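Local coordinates for protein insulinase family protease (Yersinia pestis, PDB 3GO9) that is probably a member of the insulinase (M16) family of proteases and binds zinc ions, although no catalytic activity has been established for it, at residues Q38-P43 against D389-Q394; T213-G218 against S393-S398; I50-I55 against K129-W134. All coordinates share one frame; numbering follows the deposited sequence.

Interaction 1 of 3, residues Q38-P43 against D389-Q394; sequences QLLATP and DILMSQ. With ZN (zinc ion), chain B.
Leu391 meets both Leu40 and Thr42, and through this small, buried and wholly apolar contact helix 388-401 is laid on one face of the seven-stranded mixed sheet, an example of the helix-on-sheet packing of the alpha+beta M16 domain. Leu40 belongs to strand 36-41, whereas Thr42 lies just past the end of that strand. One methyl of Leu391 does most of the touching. Its CD1 reaches Thr42 CG2 at 3.7 Å, the two methyls meeting tip to tip, and lies 4.0 Å from Leu40 CD2. Leu40 crosses Leu391 at about a right angle, and Leu40 CD2 also lies 4.2 Å from Leu391 CB. The CB of Leu40 already faces the helix, and with CG anti to the backbone N (chi1 -177°) the branch carries CD2 on to Leu391.

In the next shell, strand 36-41 is held by backbone hydrogen bonds to strand 212-218, on which the selenomethionine side chain of Met392 also packs.

Two residues before Leu391, Asp389 carries the helix into a metal site. Its OD2 binds the zinc ion at 2.4 Å, with two waters also coordinating; Asp99, Glu101 and Asp387 supply further ligands. A weak bond of 3.3 Å links Asp389 N to one of those waters. The second carboxylate oxygen, OD1, is engaged by Arg102 NE in a salt bridge, which should help fix the rotation of the group while OD2 holds the metal.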
loop_
_atom_site.group_PDB
_atom_site.type_symbol
_atom_site.label_atom_id
_atom_site.label_comp_id
_atom_site.label_asym_id
_atom_site.label_seq_id
_atom_site.Cartn_x
_atom_site.Cartn_y
_atom_site.Cartn_z
ATOM N N GLN A 38 1.905 -0.143 18.500
ATOM C CA GLN A 38 0.491 -0.294 18.280
ATOM C C GLN A 38 0.184 -1.778 18.345
ATOM O O GLN A 38 0.865 -2.563 17.734
ATOM C CB GLN A 38 0.066 0.276 16.946
ATOM C CG GLN A 38 0.399 1.722 16.694
ATOM C CD GLN A 38 -0.221 2.298 15.434
ATOM O OE1 GLN A 38 -1.171 1.741 14.836
ATOM N NE2 GLN A 38 0.333 3.415 14.996
ATOM N N LEU A 39 -0.857 -2.151 19.088
ATOM C CA LEU A 39 -1.194 -3.536 19.304
ATOM C C LEU A 39 -2.700 -3.750 19.027
ATOM O O LEU A 39 -3.572 -3.023 19.526
ATOM C CB LEU A 39 -0.883 -3.900 20.761
ATOM C CG LEU A 39 -1.425 -5.175 21.319
ATOM C CD1 LEU A 39 -0.970 -6.377 20.488
ATOM C CD2 LEU A 39 -0.927 -5.237 22.776
ATOM N N LEU A 40 -2.999 -4.770 18.246
ATOM C CA LEU A 40 -4.334 -5.212 18.021
ATOM C C LEU A 40 -4.471 -6.630 18.572
ATOM O O LEU A 40 -3.993 -7.574 17.960
ATOM C CB LEU A 40 -4.671 -5.223 16.506
ATOM C CG LEU A 40 -6.121 -5.613 16.171
ATOM C CD1 LEU A 40 -7.134 -4.655 16.798
ATOM C CD2 LEU A 40 -6.392 -5.786 14.651
ATOM N N ALA A 41 -5.103 -6.790 19.739
ATOM C CA ALA A 41 -5.379 -8.143 20.228
ATOM C C ALA A 41 -6.538 -8.756 19.430
ATOM O O ALA A 41 -7.558 -8.085 19.195
ATOM C CB ALA A 41 -5.747 -8.080 21.740
ATOM N N THR A 42 -6.423 -10.046 19.077
ATOM C CA THR A 42 -7.422 -10.707 18.234
ATOM C C THR A 42 -7.912 -12.001 18.897
ATOM O O THR A 42 -7.580 -13.112 18.476
ATOM C CB THR A 42 -6.841 -11.003 16.843
ATOM O OG1 THR A 42 -5.711 -11.879 16.968
ATOM C CG2 THR A 42 -6.455 -9.680 16.146
ATOM N N PRO A 43 -8.748 -11.847 19.904
ATOM C CA PRO A 43 -9.269 -13.068 20.521
ATOM C C PRO A 43 -10.213 -13.816 19.576
ATOM O O PRO A 43 -10.485 -14.982 19.837
ATOM C CB PRO A 43 -10.030 -12.522 21.749
ATOM C CG PRO A 43 -10.326 -11.132 21.432
ATOM C CD PRO A 43 -9.172 -10.641 20.631
ATOM N N ASP A 389 -2.582 -11.557 9.243
ATOM C CA ASP A 389 -1.754 -10.812 8.284
ATOM C C ASP A 389 -2.494 -9.785 7.425
ATOM O O ASP A 389 -1.933 -8.757 7.009
ATOM C CB ASP A 389 -0.897 -11.723 7.431
ATOM C CG ASP A 389 -1.652 -12.364 6.281
ATOM O OD1 ASP A 389 -1.863 -11.703 5.268
ATOM O OD2 ASP A 389 -2.040 -13.515 6.429
ATOM N N ILE A 390 -3.783 -10.039 7.160
ATOM C CA ILE A 390 -4.627 -9.106 6.448
ATOM C C ILE A 390 -4.999 -7.912 7.326
ATOM O O ILE A 390 -4.951 -6.736 6.861
ATOM C CB ILE A 390 -5.874 -9.786 5.813
ATOM C CG1 ILE A 390 -5.404 -10.813 4.769
ATOM C CG2 ILE A 390 -6.812 -8.707 5.178
ATOM C CD1 ILE A 390 -6.516 -11.755 4.292
ATOM N N LEU A 391 -5.347 -8.186 8.598
ATOM C CA LEU A 391 -5.549 -7.115 9.554
ATOM C C LEU A 391 -4.306 -6.212 9.591
ATOM O O LEU A 391 -4.415 -4.975 9.679
ATOM C CB LEU A 391 -5.853 -7.672 10.957
ATOM C CG LEU A 391 -7.111 -8.498 11.113
ATOM C CD1 LEU A 391 -7.217 -9.125 12.547
ATOM C CD2 LEU A 391 -8.368 -7.681 10.776
HETATM N N MSE A 392 -3.135 -6.844 9.599
HETATM C CA MSE A 392 -1.877 -6.090 9.665
HETATM C C MSE A 392 -1.670 -5.254 8.426
HETATM O O MSE A 392 -1.343 -4.060 8.545
HETATM C CB MSE A 392 -0.671 -6.993 9.921
HETATM C CG MSE A 392 0.620 -6.251 9.890
HETATM SE SE MSE A 392 0.758 -5.001 11.434
HETATM C CE MSE A 392 1.281 -6.309 12.751
ATOM N N SER A 393 -1.811 -5.853 7.229
ATOM C CA SER A 393 -1.553 -5.094 6.010
ATOM C C SER A 393 -2.527 -3.952 5.847
ATOM O O SER A 393 -2.176 -2.893 5.340
ATOM C CB SER A 393 -1.463 -5.982 4.779
ATOM O OG SER A 393 -2.624 -6.729 4.642
ATOM N N GLN A 394 -3.777 -4.154 6.271
ATOM C CA GLN A 394 -4.767 -3.087 6.233
ATOM C C GLN A 394 -4.359 -1.927 7.116
ATOM O O GLN A 394 -4.456 -0.763 6.697
ATOM C CB GLN A 394 -6.147 -3.608 6.643
ATOM C CG GLN A 394 -6.799 -4.474 5.584
ATOM C CD GLN A 394 -8.225 -4.885 5.875
ATOM O OE1 GLN A 394 -8.831 -4.496 6.894
ATOM N NE2 GLN A 394 -8.765 -5.751 4.999
HETATM ZN ZN ZN B . -1.522 -15.452 7.781
HETATM O O HOH W 1 -0.918 -14.326 9.753
HETATM O O HOH W 2 -2.078 -17.275 9.288
#

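Interaction 2 of 3, residues T213-G218 against S393-S398; sequences TLYVVG and SQRLRS
Tyr215 and Leu396 form the CH-pi interaction that dominates this contact. Leu396 CD2 sits almost exactly over the centre of the ring, 3.5 Å from the centroid of Tyr215 and only 10° off the ring normal, so one methyl is nearly equidistant from all six ring carbons. The CB of Leu396 does not itself point at the strand; CG is turned anti to the carbonyl carbon (chi1 -68°), and the branch swings back to bring CD2 over the aromatic face. On the opposite face Thr213 CG2, two residues back along the same strand, lies 3.4 Å above the plane of the Tyr215 ring, so a methyl lies on each face, one central and one toward the rim.

Apolar packing adds Arg395, whose CG approaches Tyr215 CD1 obliquely at 4.2 Å. Both partners come from helix 388-401, which covers one face of the seven-stranded mixed sheet; 212-218 is an inner strand of it, between 36-41 and 50-56.

The polar ends find their partners beyond the two segments. Tyr215 OH hydrogen-bonds to Gln399 NE2 further along the helix. The guanidinium of Arg395 bonds to Gln38 OE1 through NH2, makes a salt bridge to Asp405 through NH1, and takes part in a cation-pi interaction with Trp26.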
loop_
_atom_site.group_PDB
_atom_site.type_symbol
_atom_site.label_atom_id
_atom_site.label_comp_id
_atom_site.label_asym_id
_atom_site.label_seq_id
_atom_site.Cartn_x
_atom_site.Cartn_y
_atom_site.Cartn_z
ATOM N N THR A 213 8.074 2.600 14.567
ATOM C CA THR A 213 6.808 2.110 15.114
ATOM C C THR A 213 6.771 0.608 15.004
ATOM O O THR A 213 6.955 0.048 13.886
ATOM C CB THR A 213 5.586 2.660 14.393
ATOM O OG1 THR A 213 5.646 4.114 14.351
ATOM C CG2 THR A 213 4.309 2.238 15.035
ATOM N N LEU A 214 6.473 -0.024 16.139
ATOM C CA LEU A 214 6.230 -1.460 16.156
ATOM C C LEU A 214 4.735 -1.761 16.170
ATOM O O LEU A 214 4.000 -1.156 16.962
ATOM C CB LEU A 214 6.864 -2.093 17.398
ATOM C CG LEU A 214 6.645 -3.595 17.580
ATOM C CD1 LEU A 214 7.412 -4.444 16.593
ATOM C CD2 LEU A 214 6.997 -4.005 19.040
ATOM N N TYR A 215 4.296 -2.651 15.285
ATOM C CA TYR A 215 2.914 -3.070 15.259
ATOM C C TYR A 215 2.851 -4.563 15.552
ATOM O O TYR A 215 3.688 -5.320 15.098
ATOM C CB TYR A 215 2.279 -2.885 13.858
ATOM C CG TYR A 215 2.340 -1.487 13.294
ATOM C CD1 TYR A 215 1.196 -0.680 13.311
ATOM C CD2 TYR A 215 3.470 -1.019 12.705
ATOM C CE1 TYR A 215 1.243 0.631 12.800
ATOM C CE2 TYR A 215 3.540 0.259 12.220
ATOM C CZ TYR A 215 2.392 1.065 12.263
ATOM O OH TYR A 215 2.445 2.363 11.719
ATOM N N VAL A 216 1.835 -4.980 16.322
ATOM C CA VAL A 216 1.642 -6.359 16.663
ATOM C C VAL A 216 0.148 -6.651 16.492
ATOM O O VAL A 216 -0.712 -5.924 17.070
ATOM C CB VAL A 216 2.037 -6.673 18.112
ATOM C CG1 VAL A 216 1.767 -8.160 18.499
ATOM C CG2 VAL A 216 3.514 -6.300 18.367
ATOM N N VAL A 217 -0.143 -7.748 15.805
ATOM C CA VAL A 217 -1.527 -8.243 15.701
ATOM C C VAL A 217 -1.555 -9.711 16.083
ATOM O O VAL A 217 -0.811 -10.519 15.491
ATOM C CB VAL A 217 -2.029 -8.150 14.265
ATOM C CG1 VAL A 217 -3.437 -8.787 14.103
ATOM C CG2 VAL A 217 -2.061 -6.651 13.821
ATOM N N GLY A 218 -2.465 -10.059 16.989
ATOM C CA GLY A 218 -2.606 -11.467 17.325
ATOM C C GLY A 218 -3.240 -11.690 18.651
ATOM O O GLY A 218 -3.588 -10.759 19.368
ATOM N N SER A 393 -1.811 -5.853 7.229
ATOM C CA SER A 393 -1.553 -5.094 6.010
ATOM C C SER A 393 -2.527 -3.952 5.847
ATOM O O SER A 393 -2.176 -2.893 5.340
ATOM C CB SER A 393 -1.463 -5.982 4.779
ATOM O OG SER A 393 -2.624 -6.729 4.642
ATOM N N GLN A 394 -3.777 -4.154 6.271
ATOM C CA GLN A 394 -4.767 -3.087 6.233
ATOM C C GLN A 394 -4.359 -1.927 7.116
ATOM O O GLN A 394 -4.456 -0.763 6.697
ATOM C CB GLN A 394 -6.147 -3.608 6.643
ATOM C CG GLN A 394 -6.799 -4.474 5.584
ATOM C CD GLN A 394 -8.225 -4.885 5.875
ATOM O OE1 GLN A 394 -8.831 -4.496 6.894
ATOM N NE2 GLN A 394 -8.765 -5.751 4.999
ATOM N N ARG A 395 -3.873 -2.235 8.339
ATOM C CA ARG A 395 -3.430 -1.175 9.233
ATOM C C ARG A 395 -2.239 -0.409 8.654
ATOM O O ARG A 395 -2.248 0.813 8.693
ATOM C CB ARG A 395 -3.049 -1.738 10.603
ATOM C CG ARG A 395 -2.680 -0.641 11.602
ATOM C CD ARG A 395 -3.797 0.252 11.970
ATOM N NE ARG A 395 -3.447 1.073 13.129
ATOM C CZ ARG A 395 -4.314 1.880 13.753
ATOM N NH1 ARG A 395 -5.603 1.949 13.366
ATOM N NH2 ARG A 395 -3.911 2.603 14.803
ATOM N N LEU A 396 -1.232 -1.120 8.122
ATOM C CA LEU A 396 -0.061 -0.428 7.544
ATOM C C LEU A 396 -0.509 0.430 6.354
ATOM O O LEU A 396 -0.034 1.549 6.158
ATOM C CB LEU A 396 1.001 -1.416 7.102
ATOM C CG LEU A 396 1.716 -2.200 8.193
ATOM C CD1 LEU A 396 2.998 -2.827 7.695
ATOM C CD2 LEU A 396 1.975 -1.374 9.472
ATOM N N ARG A 397 -1.446 -0.073 5.572
ATOM C CA ARG A 397 -1.933 0.717 4.430
ATOM C C ARG A 397 -2.622 1.971 4.904
ATOM O O ARG A 397 -2.362 3.081 4.417
ATOM C CB ARG A 397 -2.829 -0.079 3.544
ATOM C CG ARG A 397 -3.228 0.705 2.264
ATOM C CD ARG A 397 -3.960 -0.190 1.229
ATOM N NE ARG A 397 -3.538 -1.597 1.327
ATOM C CZ ARG A 397 -4.287 -2.625 1.756
ATOM N NH1 ARG A 397 -3.737 -3.844 1.799
ATOM N NH2 ARG A 397 -5.563 -2.480 2.126
ATOM N N SER A 398 -3.426 1.832 5.951
ATOM C CA SER A 398 -4.062 2.977 6.553
ATOM C C SER A 398 -3.070 4.004 7.054
ATOM O O SER A 398 -3.234 5.217 6.850
ATOM C CB SER A 398 -4.955 2.505 7.700
ATOM O OG SER A 398 -5.624 3.589 8.309
#

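Interaction 3 of 3, residues I50-I55 against K129-W134; sequences IELRLI and KDALAW
Helix 125-140 packs on the face of the seven-stranded sheet opposite helix 388-401, and Leu52 of strand 50-56 meets Ala131 and Leu132 there. A single methyl serves both partners: Leu52 CD2 is 3.9 Å from Leu132 CD2 and 4.2 Å from Ala131 CB. The two leucines cross at about a right angle. While the CB of Ala131 already faces the strand, that of Leu132 does not; its CG, anti to the carbonyl carbon (chi1 -65°), leads CD2 back to Leu52.

Alternation along the strand sends Glu51 and Arg53 to the other face, where they form a salt bridge. Two nitrogens of Arg53 grip one carboxylate oxygen end-on: Arg53 NH2 to Glu51 OE1 is 2.9 Å and Arg53 NH1 to Glu51 OE1 is 3.0 Å, both nearly in the guanidinium plane. Arg53 NH1 uses the anti lone pair of Glu51 OE1, whereas NH2 approaches from above the carboxylate plane. Arg53 NH1 also donates to Leu52 O at 3.0 Å, and Glu51 OE2 is taken by Ser119 OG.

The strand thus divides its chemistry by face: Leu52 makes undirected apolar contact with Ala131 and Leu132, while the buried charges beneath are paired and should hold one another's rotation.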
loop_
_atom_site.group_PDB
_atom_site.type_symbol
_atom_site.label_atom_id
_atom_site.label_comp_id
_atom_site.label_asym_id
_atom_site.label_seq_id
_atom_site.Cartn_x
_atom_site.Cartn_y
_atom_site.Cartn_z
ATOM N N ILE A 50 0.992 -14.794 14.965
ATOM C CA ILE A 50 1.190 -13.469 15.586
ATOM C C ILE A 50 2.031 -12.724 14.614
ATOM O O ILE A 50 3.165 -13.153 14.309
ATOM C CB ILE A 50 1.884 -13.578 16.916
ATOM C CG1 ILE A 50 1.161 -14.525 17.863
ATOM C CG2 ILE A 50 2.138 -12.199 17.579
ATOM C CD1 ILE A 50 -0.290 -14.287 17.960
ATOM N N GLU A 51 1.548 -11.548 14.169
ATOM C CA GLU A 51 2.261 -10.737 13.182
ATOM C C GLU A 51 2.917 -9.524 13.827
ATOM O O GLU A 51 2.268 -8.794 14.544
ATOM C CB GLU A 51 1.318 -10.273 12.071
ATOM C CG GLU A 51 0.636 -11.411 11.307
ATOM C CD GLU A 51 1.622 -12.220 10.477
ATOM O OE1 GLU A 51 2.582 -11.615 9.944
ATOM O OE2 GLU A 51 1.423 -13.464 10.317
ATOM N N LEU A 52 4.213 -9.337 13.555
ATOM C CA LEU A 52 4.962 -8.202 14.046
ATOM C C LEU A 52 5.530 -7.422 12.863
ATOM O O LEU A 52 6.090 -7.998 11.903
ATOM C CB LEU A 52 6.105 -8.663 14.971
ATOM C CG LEU A 52 5.724 -9.391 16.260
ATOM C CD1 LEU A 52 5.650 -10.853 16.002
ATOM C CD2 LEU A 52 6.826 -9.155 17.274
ATOM N N ARG A 53 5.469 -6.096 12.935
ATOM C CA ARG A 53 6.040 -5.265 11.899
ATOM C C ARG A 53 6.793 -4.131 12.598
ATOM O O ARG A 53 6.237 -3.487 13.500
ATOM C CB ARG A 53 4.954 -4.684 10.969
ATOM C CG ARG A 53 4.140 -5.741 10.314
ATOM C CD ARG A 53 4.837 -6.441 9.167
ATOM N NE ARG A 53 3.835 -7.301 8.548
ATOM C CZ ARG A 53 3.506 -8.517 8.986
ATOM N NH1 ARG A 53 4.160 -9.107 9.955
ATOM N NH2 ARG A 53 2.472 -9.164 8.476
ATOM N N LEU A 54 8.034 -3.881 12.185
ATOM C CA LEU A 54 8.751 -2.725 12.673
ATOM C C LEU A 54 8.979 -1.866 11.480
ATOM O O LEU A 54 9.695 -2.271 10.544
ATOM C CB LEU A 54 10.087 -3.097 13.351
ATOM C CG LEU A 54 10.942 -1.905 13.835
ATOM C CD1 LEU A 54 10.271 -1.230 15.078
ATOM C CD2 LEU A 54 12.342 -2.408 14.201
ATOM N N ILE A 55 8.372 -0.683 11.493
ATOM C CA ILE A 55 8.671 0.329 10.462
ATOM C C ILE A 55 9.675 1.313 11.003
ATOM O O ILE A 55 9.532 1.867 12.115
ATOM C CB ILE A 55 7.400 1.114 9.965
ATOM C CG1 ILE A 55 6.430 0.207 9.273
ATOM C CG2 ILE A 55 7.849 2.253 8.945
ATOM C CD1 ILE A 55 5.064 0.920 8.937
ATOM N N LYS A 129 9.462 -13.784 22.456
ATOM C CA LYS A 129 10.646 -13.220 23.085
ATOM C C LYS A 129 11.792 -13.098 22.084
ATOM O O LYS A 129 12.444 -12.065 22.027
ATOM C CB LYS A 129 11.077 -14.058 24.301
ATOM C CG LYS A 129 12.395 -13.647 24.906
ATOM C CD LYS A 129 12.635 -14.270 26.291
ATOM C CE LYS A 129 14.150 -14.213 26.705
ATOM N NZ LYS A 129 14.627 -15.481 27.373
ATOM N N ASP A 130 12.034 -14.144 21.314
ATOM C CA ASP A 130 13.121 -14.151 20.321
ATOM C C ASP A 130 12.874 -13.088 19.275
ATOM O O ASP A 130 13.811 -12.376 18.860
ATOM C CB ASP A 130 13.294 -15.486 19.644
ATOM C CG ASP A 130 13.795 -16.571 20.590
ATOM O OD1 ASP A 130 14.289 -16.222 21.677
ATOM O OD2 ASP A 130 13.677 -17.770 20.204
ATOM N N ALA A 131 11.636 -12.982 18.812
ATOM C CA ALA A 131 11.313 -11.969 17.805
ATOM C C ALA A 131 11.613 -10.552 18.311
ATOM O O ALA A 131 12.192 -9.721 17.620
ATOM C CB ALA A 131 9.866 -12.064 17.355
ATOM N N LEU A 132 11.175 -10.264 19.523
ATOM C CA LEU A 132 11.450 -8.957 20.079
ATOM C C LEU A 132 12.943 -8.710 20.266
ATOM O O LEU A 132 13.408 -7.554 20.110
ATOM C CB LEU A 132 10.670 -8.744 21.388
ATOM C CG LEU A 132 9.143 -8.697 21.283
ATOM C CD1 LEU A 132 8.572 -8.455 22.690
ATOM C CD2 LEU A 132 8.641 -7.585 20.349
ATOM N N ALA A 133 13.705 -9.776 20.567
ATOM C CA ALA A 133 15.137 -9.671 20.754
ATOM C C ALA A 133 15.800 -9.383 19.394
ATOM O O ALA A 133 16.704 -8.520 19.315
ATOM C CB ALA A 133 15.625 -10.929 21.370
ATOM N N TRP A 134 15.339 -10.053 18.335
ATOM C CA TRP A 134 15.891 -9.841 17.012
ATOM C C TRP A 134 15.594 -8.400 16.581
ATOM O O TRP A 134 16.437 -7.698 16.044
ATOM C CB TRP A 134 15.353 -10.823 15.960
ATOM C CG TRP A 134 16.039 -10.685 14.641
ATOM C CD1 TRP A 134 17.264 -11.202 14.303
ATOM C CD2 TRP A 134 15.601 -9.919 13.495
ATOM N NE1 TRP A 134 17.587 -10.839 13.005
ATOM C CE2 TRP A 134 16.569 -10.077 12.496
ATOM C CE3 TRP A 134 14.474 -9.128 13.221
ATOM C CZ2 TRP A 134 16.458 -9.477 11.262
ATOM C CZ3 TRP A 134 14.342 -8.562 11.944
ATOM C CH2 TRP A 134 15.359 -8.734 10.998
#

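All three contacts belong to one seven-stranded sheet, in which strands 36-41, 212-218 and 50-56 lie side by side. Interactions 1 and 2 share helix 388-401 and have centres about 6 Å apart, so consecutive turns of one helix address two neighbouring strands on the same face. Interaction 3 lies about 14 Å and 12 Å from their centres, on the far face, under helix 125-140. Along the chain, interaction 3 closes first, within the span bridged by interaction 1, and interaction 2 opens later. Segments from 74 to 346 positions apart are therefore drawn into one helix-sheet-helix sandwich, with the helix that carries zinc ligand Asp389 lying on one face.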